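Local coordinates for Ras-associated and pleckstrin homology domains-containing protein 1 (Homo sapiens, PDB 4GMV) that mediates localized membrane signals, is implicated in regulating lamellipodial dynamics, and targets the actin regulators EVL and VASP to the leading edge, at residues A[32-37]-A[107-112]; A[56-61]-A[73-78]; A[77-82]-A[235-240]. All coordinates share one frame; numbering follows the deposited sequence.

In the fold
Contacts 1 and 2 both lie in the Ras-associating domain, while contact 3 joins that domain to the PH domain. Contact 1 pairs the parallel strands 31-38 and 108-112 through backbone hydrogen bonds, with an apolar side and a more open polar side. Contact 2 is buried and apolar: helix 54-64 packs on strand 74-79, the next neighbour of 108-112, and along the chain it is nested inside the loop that contact 1 closes. Contact 3 starts on the end of that same strand, about 20 Å from contact 2 between centres, and is partly exposed; Leu82, Gln237 and two bridging waters carry much of it. Asn107 of contact 1 hydrogen-bonds Gln237 of contact 3.

Contact 1: A[32-37]-A[107-112]; sequences LVIRVH and NKLIFM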
loop_
_atom_site.group_PDB
_atom_site.type_symbol
_atom_site.label_atom_id
_atom_site.label_comp_id
_atom_site.label_asym_id
_atom_site.label_seq_id
_atom_site.Cartn_x
_atom_site.Cartn_y
_atom_site.Cartn_z
ATOM N N LEU A 32 9.910 21.057 2.951
ATOM C CA LEU A 32 10.872 20.309 2.151
ATOM C C LEU A 32 10.400 20.309 0.704
ATOM O O LEU A 32 9.204 20.170 0.439
ATOM C CB LEU A 32 10.994 18.869 2.672
ATOM C CG LEU A 32 11.656 17.764 1.834
ATOM C CD1 LEU A 32 13.175 17.838 1.891
ATOM C CD2 LEU A 32 11.181 16.388 2.285
ATOM N N VAL A 33 11.330 20.470 -0.230
ATOM C CA VAL A 33 10.988 20.365 -1.644
ATOM C C VAL A 33 11.364 18.988 -2.161
ATOM O O VAL A 33 12.541 18.627 -2.199
ATOM C CB VAL A 33 11.652 21.452 -2.517
ATOM C CG1 VAL A 33 11.226 21.287 -3.967
ATOM C CG2 VAL A 33 11.296 22.846 -2.018
ATOM N N ILE A 34 10.352 18.232 -2.564
ATOM C CA ILE A 34 10.554 16.903 -3.133
ATOM C C ILE A 34 10.446 16.911 -4.659
ATOM O O ILE A 34 10.052 17.908 -5.263
ATOM C CB ILE A 34 9.571 15.882 -2.534
ATOM C CG1 ILE A 34 8.134 16.225 -2.926
ATOM C CG2 ILE A 34 9.711 15.860 -1.023
ATOM C CD1 ILE A 34 7.124 15.168 -2.541
ATOM N N ARG A 35 10.826 15.794 -5.266
ATOM C CA ARG A 35 10.661 15.583 -6.690
ATOM C C ARG A 35 9.688 14.423 -6.903
ATOM O O ARG A 35 9.744 13.401 -6.212
ATOM C CB ARG A 35 12.008 15.296 -7.343
ATOM C CG ARG A 35 11.951 15.108 -8.850
ATOM C CD ARG A 35 13.350 14.981 -9.426
ATOM N NE ARG A 35 14.177 16.150 -9.116
ATOM C CZ ARG A 35 14.164 17.297 -9.796
ATOM N NH1 ARG A 35 13.361 17.455 -10.845
ATOM N NH2 ARG A 35 14.965 18.292 -9.425
ATOM N N VAL A 36 8.788 14.607 -7.862
ATOM C CA VAL A 36 7.687 13.690 -8.087
ATOM C C VAL A 36 7.618 13.349 -9.572
ATOM O O VAL A 36 7.429 14.227 -10.405
ATOM C CB VAL A 36 6.357 14.312 -7.615
ATOM C CG1 VAL A 36 5.173 13.498 -8.111
ATOM C CG2 VAL A 36 6.321 14.418 -6.102
ATOM N N HIS A 37 7.793 12.070 -9.896
ATOM C CA HIS A 37 7.705 11.623 -11.281
ATOM C C HIS A 37 6.278 11.428 -11.694
ATOM O O HIS A 37 5.416 11.076 -10.884
ATOM C CB HIS A 37 8.505 10.345 -11.499
ATOM C CG HIS A 37 9.990 10.569 -11.614
ATOM N ND1 HIS A 37 10.774 10.774 -10.545
ATOM C CD2 HIS A 37 10.825 10.620 -12.728
ATOM C CE1 HIS A 37 12.048 10.942 -10.946
ATOM N NE2 HIS A 37 12.077 10.849 -12.283
ATOM N N ASN A 107 15.659 5.930 -5.573
ATOM C CA ASN A 107 14.221 5.759 -5.401
ATOM C C ASN A 107 13.442 6.888 -6.060
ATOM O O ASN A 107 13.900 8.032 -6.081
ATOM C CB ASN A 107 13.859 5.725 -3.909
ATOM C CG ASN A 107 14.324 4.463 -3.209
ATOM O OD1 ASN A 107 14.893 3.564 -3.825
ATOM N ND2 ASN A 107 14.080 4.393 -1.910
ATOM N N LYS A 108 12.261 6.565 -6.585
ATOM C CA LYS A 108 11.392 7.560 -7.215
ATOM C C LYS A 108 10.077 7.693 -6.466
ATOM O O LYS A 108 9.641 6.783 -5.757
ATOM C CB LYS A 108 11.100 7.209 -8.678
ATOM C CG LYS A 108 12.306 7.184 -9.605
ATOM C CD LYS A 108 11.864 6.956 -11.048
ATOM C CE LYS A 108 13.017 6.483 -11.919
ATOM N NZ LYS A 108 12.701 6.574 -13.374
ATOM N N LEU A 109 9.439 8.839 -6.635
ATOM C CA LEU A 109 8.118 9.047 -6.081
ATOM C C LEU A 109 7.216 9.358 -7.258
ATOM O O LEU A 109 7.320 10.426 -7.857
ATOM C CB LEU A 109 8.160 10.184 -5.066
ATOM C CG LEU A 109 7.058 10.402 -4.041
ATOM C CD1 LEU A 109 6.852 9.192 -3.130
ATOM C CD2 LEU A 109 7.446 11.620 -3.222
ATOM N N ILE A 110 6.365 8.395 -7.614
ATOM C CA ILE A 110 5.502 8.514 -8.788
ATOM C C ILE A 110 4.066 8.916 -8.419
ATOM O O ILE A 110 3.436 8.312 -7.558
ATOM C CB ILE A 110 5.511 7.221 -9.643
ATOM C CG1 ILE A 110 6.954 6.775 -9.935
ATOM C CG2 ILE A 110 4.760 7.450 -10.950
ATOM C CD1 ILE A 110 7.095 5.337 -10.386
ATOM N N PHE A 111 3.581 9.968 -9.071
ATOM C CA PHE A 111 2.195 10.407 -8.957
ATOM C C PHE A 111 1.451 9.873 -10.172
ATOM O O PHE A 111 1.731 10.268 -11.302
ATOM C CB PHE A 111 2.115 11.937 -8.888
ATOM C CG PHE A 111 0.718 12.487 -8.970
ATOM C CD1 PHE A 111 -0.255 12.098 -8.067
ATOM C CD2 PHE A 111 0.384 13.415 -9.952
ATOM C CE1 PHE A 111 -1.539 12.607 -8.146
ATOM C CE2 PHE A 111 -0.897 13.933 -10.039
ATOM C CZ PHE A 111 -1.863 13.525 -9.130
ATOM N N MET A 112 0.539 8.934 -9.927
ATOM C CA MET A 112 -0.238 8.312 -10.991
ATOM C C MET A 112 -1.488 7.593 -10.474
ATOM O O MET A 112 -1.691 7.443 -9.250
ATOM C CB MET A 112 0.641 7.375 -11.856
ATOM C CG MET A 112 1.137 6.102 -11.168
ATOM S SD MET A 112 2.235 5.061 -12.177
ATOM C CE MET A 112 1.172 4.578 -13.545
HETATM O O HOH W 1 10.902 11.198 -7.847
#
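His37 and Ile110 form a parallel beta bridge where the strand segments 32-37 and 108-112 meet at 53°. The backbone N of His37 donates to Leu109 O at 2.7 Å, and His37 O accepts from Phe111 N at 2.8 Å, the latter bond nearly straight at 168°. Toward Leu32 the strands splay apart, and a water bridges the widening gap: it donates to Arg35 O, accepts from Leu109 N, and lies in the plane of the His37 ring, 2.7 Å from ND1. One face of that ring is covered by Lys108, whose CD sits 3.9 Å from the ring centroid, almost on its normal, in a CH-pi contact; the extended chain beyond carries NZ to a salt bridge with Asp41. Ile34, Val36, Leu109 and Phe111 make the apolar part of the contact. Leu109 CG lies anti to its backbone N (chi1 -163°), and the CD2 methyl reaches Ile34 CD1 at 3.6 Å and lies near Val36 CG2. The other methyl of Val36, CG1, packs against Phe111 CB at 3.5 Å. Strands 31-38 and 108-112, first and last of the Ras-associating domain, lie side by side and parallel, as in the ubiquitin-like beta-grasp fold. Helix 94-98 closes over Ile34 and Leu109 through Leu98, and antiparallel strands 43-49 and 74-79 flank the pair.

Contact 2: A[56-61]-A[73-78]; sequences QVLDNL and WSLVET
Leu75 meets three side chains of the helix segment 56-61, each through a different part of its own side chain. Its CD1 methyl touches Val57 CG1 at 3.9 Å, its CD2 methyl touches Leu61 CD1 at 3.9 Å, and its branch carbon CG lies 4.2 Å from Leu58 CD2. Val57 and Leu61 each cross Leu75 at about a right angle, one at each of its two methyls. Leu58 also reaches past the leucine to the main chain: CD1 lies 3.5 Å from Trp73 O, and CD2 lies 3.7 Å from Ser74 C, so its two methyls rest against consecutive peptide groups where the strand begins. With CG of Leu58 anti to its carbonyl carbon (chi1 -81°), the branch is carried toward this end of the strand. The Trp73 carbonyl oxygen beside Leu58 CD1 is hydrogen-bonded by Lys117 NZ of helix 115-122, which gives this polar atom a partner next to the methyl.

Val57, Leu58 and Leu61, at positions i, i+1 and i+4, share a buried helix face, while Asp59 on another side forms salt bridges with Arg55 and Arg280. Farther out, Phe111 of the neighbouring strand packs against Leu58, Leu61 and Leu75, and its ring stacks with that of Trp73. Val48 touches Val57 and Met46 touches Leu61, continuing the apolar layer onto strand 43-49. The helix segment runs at 114° to the strand, with axes 9.0 Å apart. A helix packed across a mixed sheet through such an apolar layer is as expected for the ubiquitin-like beta-grasp fold, to which Ras-associating domains belong, and this contact forms part of its hydrophobic core.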
loop_
_atom_site.group_PDB
_atom_site.type_symbol
_atom_site.label_atom_id
_atom_site.label_comp_id
_atom_site.label_asym_id
_atom_site.label_seq_id
_atom_site.Cartn_x
_atom_site.Cartn_y
_atom_site.Cartn_z
ATOM N N GLN A 56 -3.057 14.745 1.917
ATOM C CA GLN A 56 -2.863 16.183 1.721
ATOM C C GLN A 56 -1.935 16.480 0.549
ATOM O O GLN A 56 -2.218 17.380 -0.251
ATOM C CB GLN A 56 -2.366 16.837 3.006
ATOM C CG GLN A 56 -3.475 16.948 4.039
ATOM C CD GLN A 56 -2.987 17.081 5.464
ATOM O OE1 GLN A 56 -1.809 16.889 5.761
ATOM N NE2 GLN A 56 -3.901 17.405 6.362
ATOM N N VAL A 57 -0.860 15.697 0.431
ATOM C CA VAL A 57 0.101 15.837 -0.666
ATOM C C VAL A 57 -0.582 15.568 -2.008
ATOM O O VAL A 57 -0.427 16.352 -2.949
ATOM C CB VAL A 57 1.355 14.941 -0.470
ATOM C CG1 VAL A 57 2.302 15.050 -1.658
ATOM C CG2 VAL A 57 2.077 15.305 0.823
ATOM N N LEU A 58 -1.355 14.484 -2.084
ATOM C CA LEU A 58 -2.140 14.175 -3.288
ATOM C C LEU A 58 -3.103 15.291 -3.681
ATOM O O LEU A 58 -3.268 15.581 -4.870
ATOM C CB LEU A 58 -2.915 12.860 -3.128
ATOM C CG LEU A 58 -2.176 11.539 -3.363
ATOM C CD1 LEU A 58 -3.094 10.389 -2.978
ATOM C CD2 LEU A 58 -1.721 11.397 -4.815
ATOM N N ASP A 59 -3.742 15.907 -2.685
ATOM C CA ASP A 59 -4.675 17.006 -2.939
ATOM C C ASP A 59 -3.977 18.206 -3.591
ATOM O O ASP A 59 -4.522 18.807 -4.524
ATOM C CB ASP A 59 -5.395 17.439 -1.658
ATOM C CG ASP A 59 -6.420 16.428 -1.187
ATOM O OD1 ASP A 59 -6.930 15.653 -2.015
ATOM O OD2 ASP A 59 -6.725 16.404 0.028
ATOM N N ASN A 60 -2.778 18.542 -3.107
ATOM C CA ASN A 60 -1.992 19.629 -3.694
ATOM C C ASN A 60 -1.529 19.283 -5.096
ATOM O O ASN A 60 -1.472 20.147 -5.971
ATOM C CB ASN A 60 -0.802 20.009 -2.810
ATOM C CG ASN A 60 -1.228 20.665 -1.506
ATOM O OD1 ASN A 60 -0.509 20.612 -0.505
ATOM N ND2 ASN A 60 -2.406 21.279 -1.506
ATOM N N LEU A 61 -1.221 18.009 -5.303
ATOM C CA LEU A 61 -0.868 17.518 -6.617
ATOM C C LEU A 61 -2.055 17.600 -7.564
ATOM O O LEU A 61 -1.901 18.033 -8.703
ATOM C CB LEU A 61 -0.323 16.091 -6.537
ATOM C CG LEU A 61 1.175 16.015 -6.255
ATOM C CD1 LEU A 61 1.570 14.675 -5.641
ATOM C CD2 LEU A 61 1.968 16.296 -7.525
ATOM N N TRP A 73 -5.822 7.779 -7.901
ATOM C CA TRP A 73 -4.628 8.629 -7.779
ATOM C C TRP A 73 -3.853 8.276 -6.541
ATOM O O TRP A 73 -4.413 8.229 -5.445
ATOM C CB TRP A 73 -4.966 10.127 -7.750
ATOM C CG TRP A 73 -5.458 10.739 -9.041
ATOM C CD1 TRP A 73 -6.699 11.327 -9.276
ATOM C CD2 TRP A 73 -4.728 10.875 -10.316
ATOM N NE1 TRP A 73 -6.789 11.787 -10.563
ATOM C CE2 TRP A 73 -5.644 11.550 -11.241
ATOM C CE3 TRP A 73 -3.459 10.518 -10.768
ATOM C CZ2 TRP A 73 -5.289 11.835 -12.558
ATOM C CZ3 TRP A 73 -3.111 10.822 -12.102
ATOM C CH2 TRP A 73 -4.008 11.462 -12.970
ATOM N N SER A 74 -2.546 8.065 -6.730
ATOM C CA SER A 74 -1.644 7.491 -5.740
ATOM C C SER A 74 -0.247 8.112 -5.772
ATOM O O SER A 74 0.198 8.620 -6.810
ATOM C CB SER A 74 -1.468 6.000 -6.019
ATOM O OG SER A 74 -2.707 5.321 -5.991
ATOM N N LEU A 75 0.430 8.068 -4.623
ATOM C CA LEU A 75 1.877 8.231 -4.567
ATOM C C LEU A 75 2.487 6.855 -4.412
ATOM O O LEU A 75 2.138 6.115 -3.488
ATOM C CB LEU A 75 2.316 9.131 -3.409
ATOM C CG LEU A 75 2.233 10.633 -3.658
ATOM C CD1 LEU A 75 3.027 11.329 -2.570
ATOM C CD2 LEU A 75 2.732 11.036 -5.041
ATOM N N VAL A 76 3.381 6.532 -5.340
ATOM C CA VAL A 76 4.035 5.237 -5.443
ATOM C C VAL A 76 5.515 5.441 -5.167
ATOM O O VAL A 76 6.134 6.360 -5.695
ATOM C CB VAL A 76 3.849 4.638 -6.866
ATOM C CG1 VAL A 76 4.786 3.456 -7.112
ATOM C CG2 VAL A 76 2.407 4.219 -7.092
ATOM N N GLU A 77 6.064 4.584 -4.325
ATOM C CA GLU A 77 7.482 4.566 -4.017
ATOM C C GLU A 77 8.115 3.473 -4.863
ATOM O O GLU A 77 7.517 2.419 -5.050
ATOM C CB GLU A 77 7.662 4.237 -2.534
ATOM C CG GLU A 77 9.090 4.184 -2.044
ATOM C CD GLU A 77 9.188 3.845 -0.560
ATOM O OE1 GLU A 77 8.928 2.680 -0.193
ATOM O OE2 GLU A 77 9.537 4.735 0.244
ATOM N N THR A 78 9.310 3.710 -5.384
ATOM C CA THR A 78 10.081 2.605 -5.936
ATOM C C THR A 78 11.328 2.450 -5.103
ATOM O O THR A 78 12.084 3.404 -4.951
ATOM C CB THR A 78 10.526 2.800 -7.410
ATOM O OG1 THR A 78 11.383 3.942 -7.508
ATOM C CG2 THR A 78 9.336 2.939 -8.353
#

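Contact 3: A[77-82]-A[235-240]; sequences ETVSEL and QIQKKS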
loop_
_atom_site.group_PDB
_atom_site.type_symbol
_atom_site.label_atom_id
_atom_site.label_comp_id
_atom_site.label_asym_id
_atom_site.label_seq_id
_atom_site.Cartn_x
_atom_site.Cartn_y
_atom_site.Cartn_z
ATOM N N GLU A 77 6.064 4.584 -4.325
ATOM C CA GLU A 77 7.482 4.566 -4.017
ATOM C C GLU A 77 8.115 3.473 -4.863
ATOM O O GLU A 77 7.517 2.419 -5.050
ATOM C CB GLU A 77 7.662 4.237 -2.534
ATOM C CG GLU A 77 9.090 4.184 -2.044
ATOM C CD GLU A 77 9.188 3.845 -0.560
ATOM O OE1 GLU A 77 8.928 2.680 -0.193
ATOM O OE2 GLU A 77 9.537 4.735 0.244
ATOM N N THR A 78 9.310 3.710 -5.384
ATOM C CA THR A 78 10.081 2.605 -5.936
ATOM C C THR A 78 11.328 2.450 -5.103
ATOM O O THR A 78 12.084 3.404 -4.951
ATOM C CB THR A 78 10.526 2.800 -7.410
ATOM O OG1 THR A 78 11.383 3.942 -7.508
ATOM C CG2 THR A 78 9.336 2.939 -8.353
ATOM N N VAL A 79 11.540 1.255 -4.560
ATOM C CA VAL A 79 12.834 0.935 -3.967
ATOM C C VAL A 79 13.717 0.381 -5.090
ATOM O O VAL A 79 13.703 -0.817 -5.381
ATOM C CB VAL A 79 12.712 -0.019 -2.760
ATOM C CG1 VAL A 79 14.051 -0.134 -2.045
ATOM C CG2 VAL A 79 11.628 0.473 -1.795
ATOM N N SER A 80 14.456 1.296 -5.721
ATOM C CA SER A 80 15.199 1.069 -6.962
ATOM C C SER A 80 16.203 -0.073 -6.878
ATOM O O SER A 80 16.291 -0.907 -7.792
ATOM C CB SER A 80 15.908 2.370 -7.370
ATOM O OG SER A 80 16.897 2.152 -8.365
ATOM N N GLU A 81 16.950 -0.099 -5.778
ATOM C CA GLU A 81 17.984 -1.098 -5.536
ATOM C C GLU A 81 17.429 -2.493 -5.284
ATOM O O GLU A 81 18.136 -3.485 -5.439
ATOM C CB GLU A 81 18.831 -0.686 -4.341
ATOM C CG GLU A 81 20.239 -0.265 -4.707
ATOM C CD GLU A 81 21.242 -0.760 -3.690
ATOM O OE1 GLU A 81 21.338 -0.141 -2.605
ATOM O OE2 GLU A 81 21.912 -1.774 -3.971
ATOM N N LEU A 82 16.172 -2.562 -4.873
ATOM C CA LEU A 82 15.572 -3.842 -4.531
ATOM C C LEU A 82 14.486 -4.260 -5.529
ATOM O O LEU A 82 13.803 -5.262 -5.327
ATOM C CB LEU A 82 15.053 -3.812 -3.089
ATOM C CG LEU A 82 16.096 -3.592 -1.977
ATOM C CD1 LEU A 82 15.436 -3.405 -0.614
ATOM C CD2 LEU A 82 17.130 -4.716 -1.927
ATOM N N GLN A 235 12.493 0.853 6.697
ATOM C CA GLN A 235 13.878 1.351 6.804
ATOM C C GLN A 235 14.902 0.633 5.922
ATOM O O GLN A 235 15.976 1.179 5.637
ATOM C CB GLN A 235 14.378 1.253 8.250
ATOM C CG GLN A 235 14.051 2.428 9.148
ATOM C CD GLN A 235 14.663 2.294 10.540
ATOM O OE1 GLN A 235 15.610 1.523 10.760
ATOM N NE2 GLN A 235 14.130 3.056 11.489
ATOM N N ILE A 236 14.595 -0.599 5.523
ATOM C CA ILE A 236 15.534 -1.385 4.730
ATOM C C ILE A 236 15.578 -0.882 3.288
ATOM O O ILE A 236 14.559 -0.810 2.618
ATOM C CB ILE A 236 15.222 -2.894 4.803
ATOM C CG1 ILE A 236 15.596 -3.437 6.176
ATOM C CG2 ILE A 236 15.994 -3.656 3.738
ATOM C CD1 ILE A 236 14.848 -4.695 6.546
ATOM N N GLN A 237 16.775 -0.521 2.839
ATOM C CA GLN A 237 16.967 0.074 1.517
ATOM C C GLN A 237 17.925 -0.720 0.633
ATOM O O GLN A 237 18.010 -0.479 -0.572
ATOM C CB GLN A 237 17.421 1.532 1.649
ATOM C CG GLN A 237 16.379 2.447 2.273
ATOM C CD GLN A 237 15.088 2.526 1.468
ATOM O OE1 GLN A 237 15.109 2.758 0.255
ATOM N NE2 GLN A 237 13.955 2.333 2.139
ATOM N N LYS A 238 18.633 -1.671 1.235
ATOM C CA LYS A 238 19.579 -2.524 0.515
ATOM C C LYS A 238 19.367 -4.003 0.857
ATOM O O LYS A 238 18.574 -4.330 1.745
ATOM C CB LYS A 238 21.025 -2.088 0.800
ATOM C CG LYS A 238 21.469 -2.242 2.248
ATOM C CD LYS A 238 22.885 -1.725 2.468
ATOM C CE LYS A 238 23.398 -2.146 3.833
ATOM N NZ LYS A 238 24.602 -1.379 4.258
ATOM N N LYS A 239 20.073 -4.879 0.142
ATOM C CA LYS A 239 20.014 -6.327 0.345
ATOM C C LYS A 239 20.123 -6.704 1.820
ATOM O O LYS A 239 21.013 -6.237 2.528
ATOM C CB LYS A 239 21.128 -7.012 -0.449
ATOM C CG LYS A 239 21.164 -8.535 -0.357
ATOM C CD LYS A 239 22.473 -9.103 -0.889
ATOM C CE LYS A 239 22.678 -8.794 -2.367
ATOM N NZ LYS A 239 24.027 -9.223 -2.832
ATOM N N SER A 240 19.205 -7.559 2.260
ATOM C CA SER A 240 19.100 -7.978 3.645
ATOM C C SER A 240 18.269 -9.253 3.707
ATOM O O SER A 240 17.365 -9.474 2.891
ATOM C CB SER A 240 18.438 -6.873 4.478
ATOM O OG SER A 240 18.126 -7.312 5.785
HETATM O O HOH W 2 10.901 1.394 1.780
HETATM O O HOH W 3 21.524 -4.182 -2.151
#
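Leu82 and Gln237 have the most surface buried here. The leucine lies against the backbone of 236-239: its CD2 methyl is 3.6 Å from both Lys238 C and Lys239 N, and CD1 is 3.9 Å from Gln237 C. A turn sets up this approach, with Leu82 N bonded to Val79 O at 3.1 Å. Gln237 starts out away from the facing segment, but its chain bends at chi2 (-61°) and brings the amide back. There OE1 lies 3.8 Å from Val79 CG1 and accepts a hydrogen bond from Asn107 ND2. The amide nitrogen NE2 donates to a water at 3.2 Å, and that water in turn donates to Glu77 OE1. Glu81 adds a second bridge at the exposed rim, where a water donates to its OE2 and accepts from Lys239 N at 2.8 Å. Between these two segments the Ras-associating and PH domains therefore meet largely through Leu82 on a peptide backbone, Val79 against the Gln237 amide, and two water bridges. Direct hydrogen bonds come from residues outside the segments: Asn107 to Gln237, and the hydroxyl of Tyr217, a known ABL1 phosphorylation site unmodified here, to Leu82 O.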